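Local atomic coordinates of putative aminopeptidase (Leishmania major, PDB entry 5NTH), a protein that probably acts as a manganese-dependent M17 leucyl aminopeptidase, removing residues from the N-termini of peptides, and binds the inhibitor actinonin. Residues 399-410 and 496-504. Numbering follows the deposited sequence.
Sequences VYYATGEQDFVP and VEQHLSERF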
loop_
_atom_site.group_PDB
_atom_site.type_symbol
_atom_site.label_atom_id
_atom_site.label_comp_id
_atom_site.label_asym_id
_atom_site.label_seq_id
_atom_site.Cartn_x
_atom_site.Cartn_y
_atom_site.Cartn_z
ATOM N N VAL A 399 22.875 14.167 25.222
ATOM C CA VAL A 399 24.130 13.590 25.594
ATOM C C VAL A 399 25.220 14.664 25.583
ATOM O O VAL A 399 26.078 14.660 26.471
ATOM C CB VAL A 399 24.485 12.356 24.767
ATOM C CG1 VAL A 399 23.433 11.279 24.988
ATOM C CG2 VAL A 399 24.667 12.685 23.282
ATOM N N TYR A 400 25.153 15.621 24.654
ATOM C CA TYR A 400 26.112 16.713 24.661
ATOM C C TYR A 400 25.994 17.517 25.952
ATOM O O TYR A 400 26.976 17.754 26.635
ATOM C CB TYR A 400 26.009 17.630 23.441
ATOM C CG TYR A 400 27.133 18.617 23.471
ATOM C CD1 TYR A 400 28.400 18.299 22.958
ATOM C CD2 TYR A 400 26.974 19.839 24.128
ATOM C CE1 TYR A 400 29.465 19.211 23.047
ATOM C CE2 TYR A 400 28.024 20.756 24.235
ATOM C CZ TYR A 400 29.266 20.445 23.692
ATOM O OH TYR A 400 30.287 21.345 23.815
ATOM N N TYR A 401 24.797 17.929 26.307
ATOM C CA TYR A 401 24.611 18.571 27.617
ATOM C C TYR A 401 25.255 17.806 28.770
ATOM O O TYR A 401 25.891 18.389 29.627
ATOM C CB TYR A 401 23.144 18.736 27.985
ATOM C CG TYR A 401 23.032 19.420 29.323
ATOM C CD1 TYR A 401 23.067 20.795 29.393
ATOM C CD2 TYR A 401 22.969 18.696 30.527
ATOM C CE1 TYR A 401 23.009 21.463 30.604
ATOM C CE2 TYR A 401 22.914 19.357 31.756
ATOM C CZ TYR A 401 22.932 20.756 31.787
ATOM O OH TYR A 401 22.895 21.488 32.959
ATOM N N ALA A 402 25.022 16.507 28.814
ATOM C CA ALA A 402 25.418 15.699 29.954
ATOM C C ALA A 402 26.917 15.478 29.958
ATOM O O ALA A 402 27.513 15.378 31.029
ATOM C CB ALA A 402 24.699 14.375 29.938
ATOM N N THR A 403 27.522 15.419 28.771
ATOM C CA THR A 403 28.970 15.176 28.662
ATOM C C THR A 403 29.812 16.413 28.558
ATOM O O THR A 403 30.978 16.344 28.869
ATOM C CB THR A 403 29.338 14.308 27.456
ATOM O OG1 THR A 403 28.877 14.908 26.232
ATOM C CG2 THR A 403 28.764 12.956 27.635
ATOM N N GLY A 404 29.232 17.518 28.101
ATOM C CA GLY A 404 29.978 18.746 27.852
ATOM C C GLY A 404 29.526 20.022 28.537
ATOM O O GLY A 404 30.181 21.035 28.403
ATOM N N GLU A 405 28.419 20.015 29.254
ATOM C CA GLU A 405 27.930 21.248 29.874
ATOM C C GLU A 405 27.786 21.213 31.408
ATOM O O GLU A 405 27.554 22.242 32.048
ATOM C CB GLU A 405 26.612 21.613 29.211
ATOM C CG GLU A 405 26.786 22.069 27.771
ATOM C CD GLU A 405 27.365 23.465 27.659
ATOM O OE1 GLU A 405 27.393 24.154 28.701
ATOM O OE2 GLU A 405 27.770 23.879 26.537
ATOM N N GLN A 406 27.921 20.037 31.998
ATOM C CA GLN A 406 27.870 19.917 33.440
ATOM C C GLN A 406 29.214 20.297 34.056
ATOM O O GLN A 406 30.232 20.370 33.355
ATOM C CB GLN A 406 27.488 18.496 33.801
ATOM C CG GLN A 406 26.112 18.143 33.256
ATOM C CD GLN A 406 25.376 17.129 34.106
ATOM O OE1 GLN A 406 24.499 17.480 34.921
ATOM N NE2 GLN A 406 25.732 15.857 33.921
ATOM N N ASP A 407 29.209 20.558 35.363
ATOM C CA ASP A 407 30.460 20.871 36.084
ATOM C C ASP A 407 31.310 19.663 36.535
ATOM O O ASP A 407 32.262 19.846 37.268
ATOM C CB ASP A 407 30.238 21.919 37.210
ATOM C CG ASP A 407 29.447 21.399 38.459
ATOM O OD1 ASP A 407 29.356 20.169 38.772
ATOM O OD2 ASP A 407 28.907 22.298 39.171
ATOM N N PHE A 408 30.972 18.447 36.088
ATOM C CA PHE A 408 31.847 17.255 36.181
ATOM C C PHE A 408 31.785 16.496 34.846
ATOM O O PHE A 408 30.805 16.601 34.123
ATOM C CB PHE A 408 31.366 16.343 37.296
ATOM C CG PHE A 408 30.082 15.588 36.967
ATOM C CD1 PHE A 408 28.831 16.147 37.206
ATOM C CD2 PHE A 408 30.130 14.304 36.409
ATOM C CE1 PHE A 408 27.658 15.437 36.901
ATOM C CE2 PHE A 408 28.962 13.611 36.096
ATOM C CZ PHE A 408 27.727 14.176 36.353
ATOM N N VAL A 409 32.795 15.709 34.524
ATOM C CA VAL A 409 32.803 14.958 33.271
ATOM C C VAL A 409 32.395 13.552 33.582
ATOM O O VAL A 409 33.068 12.930 34.360
ATOM C CB VAL A 409 34.219 14.877 32.668
ATOM C CG1 VAL A 409 34.231 13.986 31.416
ATOM C CG2 VAL A 409 34.747 16.270 32.338
ATOM N N PRO A 410 31.332 13.021 32.957
ATOM C CA PRO A 410 31.017 11.622 33.268
ATOM C C PRO A 410 32.103 10.602 32.869
ATOM O O PRO A 410 32.867 10.826 31.928
ATOM C CB PRO A 410 29.737 11.352 32.457
ATOM C CG PRO A 410 29.224 12.679 32.078
ATOM C CD PRO A 410 30.412 13.565 31.951
ATOM N N VAL A 496 23.404 9.162 17.927
ATOM C CA VAL A 496 23.551 9.795 19.249
ATOM C C VAL A 496 25.005 9.824 19.692
ATOM O O VAL A 496 25.474 10.779 20.280
ATOM C CB VAL A 496 22.762 9.068 20.349
ATOM C CG1 VAL A 496 22.732 9.914 21.611
ATOM C CG2 VAL A 496 21.326 8.788 19.919
ATOM N N GLU A 497 25.723 8.760 19.423
ATOM C CA GLU A 497 27.121 8.742 19.787
ATOM C C GLU A 497 27.907 9.937 19.225
ATOM O O GLU A 497 28.808 10.458 19.889
ATOM C CB GLU A 497 27.767 7.464 19.309
ATOM C CG GLU A 497 29.101 7.188 19.955
ATOM C CD GLU A 497 29.707 5.902 19.452
ATOM O OE1 GLU A 497 29.214 5.379 18.430
ATOM O OE2 GLU A 497 30.682 5.407 20.080
ATOM N N GLN A 498 27.564 10.405 18.030
ATOM C CA GLN A 498 28.370 11.457 17.429
ATOM C C GLN A 498 28.283 12.771 18.156
ATOM O O GLN A 498 29.088 13.637 17.892
ATOM C CB GLN A 498 27.983 11.692 15.980
ATOM C CG GLN A 498 28.003 10.478 15.081
ATOM C CD GLN A 498 29.197 9.578 15.334
ATOM O OE1 GLN A 498 29.063 8.536 15.984
ATOM N NE2 GLN A 498 30.362 9.977 14.859
ATOM N N HIS A 499 27.324 12.937 19.063
ATOM C CA HIS A 499 27.104 14.236 19.712
ATOM C C HIS A 499 27.709 14.294 21.098
ATOM O O HIS A 499 27.522 15.271 21.816
ATOM C CB HIS A 499 25.609 14.619 19.631
ATOM C CG HIS A 499 25.142 14.719 18.204
ATOM N ND1 HIS A 499 25.435 15.801 17.401
ATOM C CD2 HIS A 499 24.547 13.809 17.393
ATOM C CE1 HIS A 499 24.996 15.571 16.174
ATOM N NE2 HIS A 499 24.457 14.366 16.142
ATOM N N LEU A 500 28.469 13.261 21.453
ATOM C CA LEU A 500 29.161 13.245 22.733
ATOM C C LEU A 500 30.302 14.216 22.632
ATOM O O LEU A 500 31.122 14.109 21.724
ATOM C CB LEU A 500 29.745 11.878 23.086
ATOM C CG LEU A 500 28.802 10.684 23.061
ATOM C CD1 LEU A 500 29.599 9.397 23.021
ATOM C CD2 LEU A 500 27.853 10.699 24.241
ATOM N N SER A 501 30.348 15.148 23.571
ATOM C CA SER A 501 31.485 16.010 23.734
ATOM C C SER A 501 32.810 15.240 23.690
ATOM O O SER A 501 32.935 14.138 24.210
ATOM C CB SER A 501 31.390 16.755 25.050
ATOM O OG SER A 501 32.667 17.254 25.392
ATOM N N GLU A 502 33.795 15.854 23.042
ATOM C CA GLU A 502 35.111 15.244 22.859
ATOM C C GLU A 502 35.856 15.107 24.175
ATOM O O GLU A 502 36.729 14.291 24.274
ATOM C CB GLU A 502 35.931 16.002 21.810
ATOM C CG GLU A 502 35.387 15.815 20.388
ATOM C CD GLU A 502 36.308 16.339 19.269
ATOM O OE1 GLU A 502 37.574 16.224 19.396
ATOM O OE2 GLU A 502 35.756 16.841 18.235
ATOM N N ARG A 503 35.470 15.854 25.201
ATOM C CA ARG A 503 36.072 15.706 26.529
ATOM C C ARG A 503 35.681 14.404 27.244
ATOM O O ARG A 503 36.337 14.000 28.194
ATOM C CB ARG A 503 35.749 16.925 27.414
ATOM C CG ARG A 503 34.458 16.881 28.189
ATOM C CD ARG A 503 34.365 18.092 29.089
ATOM N NE ARG A 503 33.083 18.178 29.794
ATOM C CZ ARG A 503 32.736 19.148 30.651
ATOM N NH1 ARG A 503 33.574 20.130 30.948
ATOM N NH2 ARG A 503 31.525 19.152 31.221
ATOM N N PHE A 504 34.597 13.774 26.815
ATOM C CA PHE A 504 34.136 12.545 27.432
ATOM C C PHE A 504 34.845 11.381 26.782
ATOM O O PHE A 504 34.803 11.245 25.582
ATOM C CB PHE A 504 32.629 12.408 27.254
ATOM C CG PHE A 504 32.109 11.051 27.549
ATOM C CD1 PHE A 504 32.001 10.625 28.853
ATOM C CD2 PHE A 504 31.739 10.200 26.523
ATOM C CE1 PHE A 504 31.537 9.353 29.149
ATOM C CE2 PHE A 504 31.258 8.937 26.795
ATOM C CZ PHE A 504 31.154 8.508 28.123
#
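The C-terminal end of helix 391-404 lies against the chain that leaves helix 488-497, with Tyr400 CA 5.0 Å from Leu500 CA and Gly404 CA 5.2 Å from Ser501 CA. Thr403 sits at the middle: its OG1 accepts from Ser501 N (3.0 Å) and donates back to Val399 O, because chi1 of 58° tucks the hydroxyl between its own N and carbonyl carbon. Its methyl CG2 rests over the face of the Phe504 ring in a CH-pi contact, while Pro410 O approaches that ring at its edge. Tyr400 CB lies 3.2 Å from His499 O, which sits at the edge of the tyrosine ring. Arg503, extended from CG to NE, reaches across the helix end. NE binds Thr403 O at 2.9 Å, nearly straight at 164°, and NH2 binds Gln406 O at 2.8 Å in a more bent bond (146°). Val409 CG2 lies over one guanidinium face, toward the rim, and the Gly404 carbonyl over the opposite face, likewise offset. Val399 CG1 meets Val496 CG1 at 3.7 Å, the side chains crossing at about a right angle, and Val399 CB packs on Leu500 CD2. Gly404 lets the chain come close, its CA against Ser501 CB. Two backbone carbonyls thus each accept one guanidinium N-H and fix its plane, placing a positive charge where it would probably interact favourably with the helix dipole; with the Val496 side chain about 12 Å from a bound manganese ion, this is packing outside the metal site.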